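Local coordinates for protein succinate dehydrogenase subunit A (Mycolicibacterium smegmatis, PDB 7D6V) that carries the FAD of a mycobacterial succinate dehydrogenase and probably oxidises succinate, passing electrons through the iron-sulfur subunit toward quinone, at residues A56-H70 and E88-E100. Numbering follows the deposited sequence.
Sequences AAMRNVNTKDSWQVH and ELHAQEAPDRVWE
Met58 lays its side chain along the indole of Trp99, the two running past each other in opposite directions. Met58 CG sits over one face of the Trp99 ring, offset toward the rim, while Met58 SD lies 3.5 Å from Trp99 NE1 and meets the five-membered ring obliquely, a Met-aromatic contact. With CG anti to the carbonyl carbon and the chain extended at chi2 (-175°), Met58 SD is carried to the indole. The same sulfur touches Val98 CG1 at 3.9 Å, and Met58 CG rests on Pro95 CB. Next to it, Ala56 CB points into the helix 84-102 between Ala94 CB and Val98 CG2, 3.7 Å from the latter. Ala57, the centre of an inverse gamma turn, turns its carbonyl O to Pro95 CG. Here the helix is kinked, because Pro95, which has no N-H, and the N of Asp96 make no hydrogen bond to the preceding turn.

At the other end, Trp67 and Gln92 lie side by side and point the same way. Gln92 OE1 stands over the centre of one indole face, with the amide plane turned 62° from the ring, and Gln92 CB makes a CH-pi contact 4.3 Å from the centroid of the five-membered ring. Gln68 CD lies over the opposite face, toward its rim. The six-membered ring of Trp67 reaches Glu88 CG, 3.8 Å from CZ3. Ala91 CB meets Trp67 O at 3.5 Å. Between the two ends, His70 and His90 meet through their CE1 atoms, 3.8 Å apart, their planes at 77°.

Asn427 and Ser430 hydrogen-bond the NE2 atoms of His70 and His90, respectively, and the side chain of His90 is about 9 Å from the bound FAD. The two segments thus join through apolar, sulfur-aromatic and CH-pi contacts, while the histidines' polar ends are tied to helix 427-448.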
ATOM      1  N   ALA A  56       6.202  10.280  19.504  1.00 13.90           N
ATOM      2  CA  ALA A  56       7.050   9.664  20.512  1.00 13.90           C
ATOM      3  C   ALA A  56       8.147  10.641  20.895  1.00 13.90           C
ATOM      4  O   ALA A  56       8.861  11.144  20.024  1.00 13.90           O
ATOM      5  CB  ALA A  56       7.655   8.353  20.003  1.00 13.90           C
ATOM      6  N   ALA A  57       8.287  10.897  22.195  1.00 13.56           N
ATOM      7  CA  ALA A  57       9.270  11.855  22.700  1.00 13.56           C
ATOM      8  C   ALA A  57      10.662  11.222  22.691  1.00 13.56           C
ATOM      9  O   ALA A  57      11.292  10.990  23.724  1.00 13.56           O
ATOM     10  CB  ALA A  57       8.882  12.334  24.090  1.00 13.56           C
ATOM     11  N   MET A  58      11.142  10.946  21.479  1.00 14.54           N
ATOM     12  CA  MET A  58      12.482  10.404  21.293  1.00 14.54           C
ATOM     13  C   MET A  58      13.565  11.470  21.375  1.00 14.54           C
ATOM     14  O   MET A  58      14.730  11.127  21.603  1.00 14.54           O
ATOM     15  CB  MET A  58      12.568   9.675  19.952  1.00 14.54           C
ATOM     16  CG  MET A  58      11.772   8.385  19.909  1.00 14.54           C
ATOM     17  SD  MET A  58      11.983   7.448  18.388  1.00 14.54           S
ATOM     18  CE  MET A  58      11.497   8.661  17.173  1.00 14.54           C
ATOM     19  N   ARG A  59      13.208  12.743  21.189  1.00 14.53           N
ATOM     20  CA  ARG A  59      14.121  13.882  21.308  1.00 14.53           C
ATOM     21  C   ARG A  59      15.199  13.882  20.230  1.00 14.53           C
ATOM     22  O   ARG A  59      16.281  14.434  20.429  1.00 14.53           O
ATOM     23  CB  ARG A  59      14.766  13.946  22.697  1.00 14.53           C
ATOM     24  CG  ARG A  59      13.776  14.054  23.835  1.00 14.53           C
ATOM     25  CD  ARG A  59      14.368  13.542  25.131  1.00 14.53           C
ATOM     26  NE  ARG A  59      15.266  14.513  25.746  1.00 14.53           N
ATOM     27  CZ  ARG A  59      16.478  14.222  26.208  1.00 14.53           C
ATOM     28  NH1 ARG A  59      16.941  12.985  26.122  1.00 14.53           N
ATOM     29  NH2 ARG A  59      17.227  15.168  26.754  1.00 14.53           N
ATOM     30  N   ASN A  60      14.915  13.274  19.078  1.00 14.69           N
ATOM     31  CA  ASN A  60      15.915  13.192  18.019  1.00 14.69           C
ATOM     32  C   ASN A  60      16.136  14.543  17.353  1.00 14.69           C
ATOM     33  O   ASN A  60      17.273  14.895  17.018  1.00 14.69           O
ATOM     34  CB  ASN A  60      15.499  12.153  16.980  1.00 14.69           C
ATOM     35  CG  ASN A  60      15.509  10.751  17.529  1.00 14.69           C
ATOM     36  OD1 ASN A  60      16.140  10.474  18.545  1.00 14.69           O
ATOM     37  ND2 ASN A  60      14.806   9.852  16.858  1.00 14.69           N
ATOM     38  N   VAL A  61      15.067  15.308  17.146  1.00 15.01           N
ATOM     39  CA  VAL A  61      15.191  16.591  16.460  1.00 15.01           C
ATOM     40  C   VAL A  61      15.682  17.666  17.420  1.00 15.01           C
ATOM     41  O   VAL A  61      16.725  18.290  17.194  1.00 15.01           O
ATOM     42  CB  VAL A  61      13.856  16.983  15.801  1.00 15.01           C
ATOM     43  CG1 VAL A  61      13.903  18.426  15.335  1.00 15.01           C
ATOM     44  CG2 VAL A  61      13.554  16.055  14.640  1.00 15.01           C
ATOM     45  N   ASN A  62      14.947  17.899  18.502  1.00 15.25           N
ATOM     46  CA  ASN A  62      15.429  18.757  19.572  1.00 15.25           C
ATOM     47  C   ASN A  62      15.246  18.060  20.912  1.00 15.25           C
ATOM     48  O   ASN A  62      14.300  17.295  21.115  1.00 15.25           O
ATOM     49  CB  ASN A  62      14.737  20.132  19.583  1.00 15.25           C
ATOM     50  CG  ASN A  62      13.293  20.063  20.006  1.00 15.25           C
ATOM     51  OD1 ASN A  62      12.623  19.051  19.821  1.00 15.25           O
ATOM     52  ND2 ASN A  62      12.807  21.144  20.598  1.00 15.25           N
ATOM     53  N   THR A  63      16.167  18.343  21.826  1.00 15.65           N
ATOM     54  CA  THR A  63      16.298  17.607  23.074  1.00 15.65           C
ATOM     55  C   THR A  63      15.512  18.216  24.225  1.00 15.65           C
ATOM     56  O   THR A  63      15.576  17.689  25.340  1.00 15.65           O
ATOM     57  CB  THR A  63      17.773  17.507  23.462  1.00 15.65           C
ATOM     58  OG1 THR A  63      18.255  18.800  23.845  1.00 15.65           O
ATOM     59  CG2 THR A  63      18.588  16.998  22.292  1.00 15.65           C
ATOM     60  N   LYS A  64      14.781  19.304  23.993  1.00 14.95           N
ATOM     61  CA  LYS A  64      13.954  19.891  25.039  1.00 14.95           C
ATOM     62  C   LYS A  64      12.662  19.123  25.267  1.00 14.95           C
ATOM     63  O   LYS A  64      11.946  19.417  26.229  1.00 14.95           O
ATOM     64  CB  LYS A  64      13.627  21.346  24.703  1.00 14.95           C
ATOM     65  CG  LYS A  64      14.664  22.341  25.184  1.00 14.95           C
ATOM     66  CD  LYS A  64      14.170  23.765  25.016  1.00 14.95           C
ATOM     67  CE  LYS A  64      13.616  23.994  23.620  1.00 14.95           C
ATOM     68  NZ  LYS A  64      12.831  25.255  23.528  1.00 14.95           N
ATOM     69  N   ASP A  65      12.348  18.159  24.410  1.00 13.94           N
ATOM     70  CA  ASP A  65      11.156  17.349  24.585  1.00 13.94           C
ATOM     71  C   ASP A  65      11.318  16.393  25.762  1.00 13.94           C
ATOM     72  O   ASP A  65      12.426  16.019  26.153  1.00 13.94           O
ATOM     73  CB  ASP A  65      10.857  16.563  23.313  1.00 13.94           C
ATOM     74  CG  ASP A  65       9.386  16.287  23.135  1.00 13.94           C
ATOM     75  OD1 ASP A  65       8.596  16.684  24.013  1.00 13.94           O
ATOM     76  OD2 ASP A  65       9.017  15.672  22.119  1.00 13.94           O
ATOM     77  N   SER A  66      10.183  16.001  26.329  1.00 13.39           N
ATOM     78  CA  SER A  66      10.146  15.038  27.418  1.00 13.39           C
ATOM     79  C   SER A  66       8.771  14.390  27.417  1.00 13.39           C
ATOM     80  O   SER A  66       7.873  14.807  26.684  1.00 13.39           O
ATOM     81  CB  SER A  66      10.450  15.698  28.765  1.00 13.39           C
ATOM     82  OG  SER A  66       9.615  16.817  28.995  1.00 13.39           O
ATOM     83  N   TRP A  67       8.619  13.349  28.236  1.00 13.42           N
ATOM     84  CA  TRP A  67       7.309  12.725  28.357  1.00 13.42           C
ATOM     85  C   TRP A  67       6.325  13.619  29.096  1.00 13.42           C
ATOM     86  O   TRP A  67       5.117  13.481  28.896  1.00 13.42           O
ATOM     87  CB  TRP A  67       7.421  11.352  29.037  1.00 13.42           C
ATOM     88  CG  TRP A  67       7.683  11.381  30.515  1.00 13.42           C
ATOM     89  CD1 TRP A  67       8.885  11.225  31.133  1.00 13.42           C
ATOM     90  CD2 TRP A  67       6.717  11.551  31.559  1.00 13.42           C
ATOM     91  NE1 TRP A  67       8.733  11.303  32.492  1.00 13.42           N
ATOM     92  CE2 TRP A  67       7.410  11.504  32.780  1.00 13.42           C
ATOM     93  CE3 TRP A  67       5.333  11.749  31.578  1.00 13.42           C
ATOM     94  CZ2 TRP A  67       6.768  11.646  34.007  1.00 13.42           C
ATOM     95  CZ3 TRP A  67       4.702  11.891  32.794  1.00 13.42           C
ATOM     96  CH2 TRP A  67       5.417  11.838  33.991  1.00 13.42           C
ATOM     97  N   GLN A  68       6.811  14.534  29.935  1.00 13.42           N
ATOM     98  CA  GLN A  68       5.926  15.498  30.581  1.00 13.42           C
ATOM     99  C   GLN A  68       5.289  16.437  29.563  1.00 13.42           C
ATOM    100  O   GLN A  68       4.092  16.736  29.647  1.00 13.42           O
ATOM    101  CB  GLN A  68       6.703  16.294  31.627  1.00 13.42           C
ATOM    102  CG  GLN A  68       7.040  15.514  32.879  1.00 13.42           C
ATOM    103  CD  GLN A  68       8.432  14.918  32.844  1.00 13.42           C
ATOM    104  OE1 GLN A  68       9.017  14.735  31.778  1.00 13.42           O
ATOM    105  NE2 GLN A  68       8.972  14.613  34.015  1.00 13.42           N
ATOM    106  N   VAL A  69       6.075  16.914  28.597  1.00 13.52           N
ATOM    107  CA  VAL A  69       5.544  17.806  27.570  1.00 13.52           C
ATOM    108  C   VAL A  69       4.515  17.081  26.712  1.00 13.52           C
ATOM    109  O   VAL A  69       3.444  17.621  26.412  1.00 13.52           O
ATOM    110  CB  VAL A  69       6.693  18.378  26.719  1.00 13.52           C
ATOM    111  CG1 VAL A  69       6.150  19.265  25.617  1.00 13.52           C
ATOM    112  CG2 VAL A  69       7.661  19.148  27.592  1.00 13.52           C
ATOM    113  N   HIS A  70       4.823  15.848  26.308  1.00 13.45           N
ATOM    114  CA  HIS A  70       3.880  15.058  25.523  1.00 13.45           C
ATOM    115  C   HIS A  70       2.610  14.771  26.316  1.00 13.45           C
ATOM    116  O   HIS A  70       1.504  14.805  25.768  1.00 13.45           O
ATOM    117  CB  HIS A  70       4.551  13.760  25.078  1.00 13.45           C
ATOM    118  CG  HIS A  70       3.803  13.014  24.019  1.00 13.45           C
ATOM    119  ND1 HIS A  70       4.314  11.895  23.399  1.00 13.45           N
ATOM    120  CD2 HIS A  70       2.586  13.225  23.466  1.00 13.45           C
ATOM    121  CE1 HIS A  70       3.445  11.449  22.513  1.00 13.45           C
ATOM    122  NE2 HIS A  70       2.387  12.238  22.533  1.00 13.45           N
ATOM    123  N   GLU A  88      -0.400   9.359  30.560  1.00 16.51           N
ATOM    124  CA  GLU A  88       0.949   9.359  31.117  1.00 16.51           C
ATOM    125  C   GLU A  88       1.724   8.127  30.680  1.00 16.51           C
ATOM    126  O   GLU A  88       2.906   8.216  30.316  1.00 16.51           O
ATOM    127  CB  GLU A  88       0.881   9.427  32.640  1.00 16.51           C
ATOM    128  CG  GLU A  88       2.182   9.076  33.331  1.00 16.51           C
ATOM    129  CD  GLU A  88       1.976   8.625  34.759  1.00 16.51           C
ATOM    130  OE1 GLU A  88       0.858   8.183  35.088  1.00 16.51           O
ATOM    131  OE2 GLU A  88       2.931   8.715  35.555  1.00 16.51           O
ATOM    132  N   LEU A  89       1.069   6.970  30.696  1.00 15.28           N
ATOM    133  CA  LEU A  89       1.743   5.724  30.373  1.00 15.28           C
ATOM    134  C   LEU A  89       2.126   5.683  28.899  1.00 15.28           C
ATOM    135  O   LEU A  89       3.234   5.260  28.547  1.00 15.28           O
ATOM    136  CB  LEU A  89       0.817   4.574  30.760  1.00 15.28           C
ATOM    137  CG  LEU A  89       1.269   3.136  30.910  1.00 15.28           C
ATOM    138  CD1 LEU A  89       2.262   3.064  32.042  1.00 15.28           C
ATOM    139  CD2 LEU A  89       0.049   2.308  31.240  1.00 15.28           C
ATOM    140  N   HIS A  90       1.236   6.168  28.028  1.00 14.84           N
ATOM    141  CA  HIS A  90       1.555   6.291  26.611  1.00 14.84           C
ATOM    142  C   HIS A  90       2.694   7.272  26.381  1.00 14.84           C
ATOM    143  O   HIS A  90       3.564   7.035  25.538  1.00 14.84           O
ATOM    144  CB  HIS A  90       0.313   6.727  25.839  1.00 14.84           C
ATOM    145  CG  HIS A  90       0.587   7.159  24.434  1.00 14.84           C
ATOM    146  ND1 HIS A  90       0.855   8.469  24.097  1.00 14.84           N
ATOM    147  CD2 HIS A  90       0.600   6.465  23.273  1.00 14.84           C
ATOM    148  CE1 HIS A  90       1.037   8.559  22.793  1.00 14.84           C
ATOM    149  NE2 HIS A  90       0.889   7.357  22.269  1.00 14.84           N
ATOM    150  N   ALA A  91       2.698   8.389  27.111  1.00 14.64           N
ATOM    151  CA  ALA A  91       3.758   9.373  26.940  1.00 14.64           C
ATOM    152  C   ALA A  91       5.115   8.797  27.313  1.00 14.64           C
ATOM    153  O   ALA A  91       6.101   9.002  26.597  1.00 14.64           O
ATOM    154  CB  ALA A  91       3.460  10.619  27.772  1.00 14.64           C
ATOM    155  N   GLN A  92       5.190   8.064  28.421  1.00 14.84           N
ATOM    156  CA  GLN A  92       6.490   7.584  28.866  1.00 14.84           C
ATOM    157  C   GLN A  92       6.876   6.227  28.291  1.00 14.84           C
ATOM    158  O   GLN A  92       8.005   5.785  28.516  1.00 14.84           O
ATOM    159  CB  GLN A  92       6.556   7.536  30.396  1.00 14.84           C
ATOM    160  CG  GLN A  92       5.524   6.674  31.066  1.00 14.84           C
ATOM    161  CD  GLN A  92       5.345   7.032  32.525  1.00 14.84           C
ATOM    162  OE1 GLN A  92       5.919   8.005  33.008  1.00 14.84           O
ATOM    163  NE2 GLN A  92       4.550   6.243  33.238  1.00 14.84           N
ATOM    164  N   GLU A  93       5.996   5.562  27.543  1.00 14.78           N
ATOM    165  CA  GLU A  93       6.350   4.294  26.918  1.00 14.78           C
ATOM    166  C   GLU A  93       6.375   4.344  25.396  1.00 14.78           C
ATOM    167  O   GLU A  93       6.702   3.334  24.768  1.00 14.78           O
ATOM    168  CB  GLU A  93       5.389   3.194  27.376  1.00 14.78           C
ATOM    169  CG  GLU A  93       5.438   2.916  28.863  1.00 14.78           C
ATOM    170  CD  GLU A  93       4.549   1.764  29.259  1.00 14.78           C
ATOM    171  OE1 GLU A  93       3.828   1.244  28.384  1.00 14.78           O
ATOM    172  OE2 GLU A  93       4.572   1.373  30.443  1.00 14.78           O
ATOM    173  N   ALA A  94       6.042   5.476  24.786  1.00 14.35           N
ATOM    174  CA  ALA A  94       5.982   5.574  23.331  1.00 14.35           C
ATOM    175  C   ALA A  94       7.344   5.453  22.646  1.00 14.35           C
ATOM    176  O   ALA A  94       7.441   4.748  21.635  1.00 14.35           O
ATOM    177  CB  ALA A  94       5.304   6.880  22.911  1.00 14.35           C
ATOM    178  N   PRO A  95       8.405   6.124  23.118  1.00 14.58           N
ATOM    179  CA  PRO A  95       9.697   5.994  22.419  1.00 14.58           C
ATOM    180  C   PRO A  95      10.235   4.575  22.371  1.00 14.58           C
ATOM    181  O   PRO A  95      10.863   4.196  21.375  1.00 14.58           O
ATOM    182  CB  PRO A  95      10.619   6.919  23.223  1.00 14.58           C
ATOM    183  CG  PRO A  95       9.716   7.881  23.864  1.00 14.58           C
ATOM    184  CD  PRO A  95       8.496   7.111  24.209  1.00 14.58           C
ATOM    185  N   ASP A  96      10.009   3.779  23.419  1.00 15.30           N
ATOM    186  CA  ASP A  96      10.509   2.408  23.438  1.00 15.30           C
ATOM    187  C   ASP A  96       9.879   1.569  22.335  1.00 15.30           C
ATOM    188  O   ASP A  96      10.566   0.781  21.675  1.00 15.30           O
ATOM    189  CB  ASP A  96      10.241   1.774  24.799  1.00 15.30           C
ATOM    190  CG  ASP A  96      11.178   2.277  25.871  1.00 15.30           C
ATOM    191  OD1 ASP A  96      12.360   2.527  25.562  1.00 15.30           O
ATOM    192  OD2 ASP A  96      10.729   2.423  27.027  1.00 15.30           O
ATOM    193  N   ARG A  97       8.570   1.715  22.129  1.00 14.08           N
ATOM    194  CA  ARG A  97       7.889   0.922  21.111  1.00 14.08           C
ATOM    195  C   ARG A  97       8.360   1.299  19.714  1.00 14.08           C
ATOM    196  O   ARG A  97       8.573   0.426  18.865  1.00 14.08           O
ATOM    197  CB  ARG A  97       6.377   1.095  21.243  1.00 14.08           C
ATOM    198  CG  ARG A  97       5.855   0.921  22.661  1.00 14.08           C
ATOM    199  CD  ARG A  97       5.732  -0.546  23.057  1.00 14.08           C
ATOM    200  NE  ARG A  97       7.004  -1.115  23.490  1.00 14.08           N
ATOM    201  CZ  ARG A  97       7.514  -0.976  24.709  1.00 14.08           C
ATOM    202  NH1 ARG A  97       6.862  -0.285  25.629  1.00 14.08           N
ATOM    203  NH2 ARG A  97       8.678  -1.529  25.008  1.00 14.08           N
ATOM    204  N   VAL A  98       8.556   2.594  19.464  1.00 14.59           N
ATOM    205  CA  VAL A  98       9.062   3.028  18.167  1.00 14.59           C
ATOM    206  C   VAL A  98      10.482   2.521  17.952  1.00 14.59           C
ATOM    207  O   VAL A  98      10.841   2.090  16.852  1.00 14.59           O
ATOM    208  CB  VAL A  98       8.981   4.561  18.048  1.00 14.59           C
ATOM    209  CG1 VAL A  98       9.453   5.010  16.680  1.00 14.59           C
ATOM    210  CG2 VAL A  98       7.562   5.028  18.300  1.00 14.59           C
ATOM    211  N   TRP A  99      11.312   2.563  18.996  1.00 15.46           N
ATOM    212  CA  TRP A  99      12.679   2.071  18.862  1.00 15.46           C
ATOM    213  C   TRP A  99      12.711   0.576  18.583  1.00 15.46           C
ATOM    214  O   TRP A  99      13.512   0.110  17.767  1.00 15.46           O
ATOM    215  CB  TRP A  99      13.486   2.392  20.116  1.00 15.46           C
ATOM    216  CG  TRP A  99      14.013   3.774  20.125  1.00 15.46           C
ATOM    217  CD1 TRP A  99      14.399   4.506  19.047  1.00 15.46           C
ATOM    218  CD2 TRP A  99      14.216   4.602  21.270  1.00 15.46           C
ATOM    219  NE1 TRP A  99      14.831   5.744  19.447  1.00 15.46           N
ATOM    220  CE2 TRP A  99      14.728   5.828  20.810  1.00 15.46           C
ATOM    221  CE3 TRP A  99      14.017   4.426  22.640  1.00 15.46           C
ATOM    222  CZ2 TRP A  99      15.042   6.872  21.669  1.00 15.46           C
ATOM    223  CZ3 TRP A  99      14.327   5.464  23.490  1.00 15.46           C
ATOM    224  CH2 TRP A  99      14.835   6.671  23.003  1.00 15.46           C
ATOM    225  N   GLU A 100      11.860  -0.197  19.255  1.00 14.66           N
ATOM    226  CA  GLU A 100      11.846  -1.631  19.003  1.00 14.66           C
ATOM    227  C   GLU A 100      11.163  -1.982  17.690  1.00 14.66           C
ATOM    228  O   GLU A 100      11.326  -3.106  17.209  1.00 14.66           O
ATOM    229  CB  GLU A 100      11.183  -2.381  20.160  1.00 14.66           C
ATOM    230  CG  GLU A 100       9.688  -2.218  20.262  1.00 14.66           C
ATOM    231  CD  GLU A 100       9.145  -2.715  21.586  1.00 14.66           C
ATOM    232  OE1 GLU A 100       9.951  -2.954  22.508  1.00 14.66           O
ATOM    233  OE2 GLU A 100       7.912  -2.871  21.702  1.00 14.66           O
TER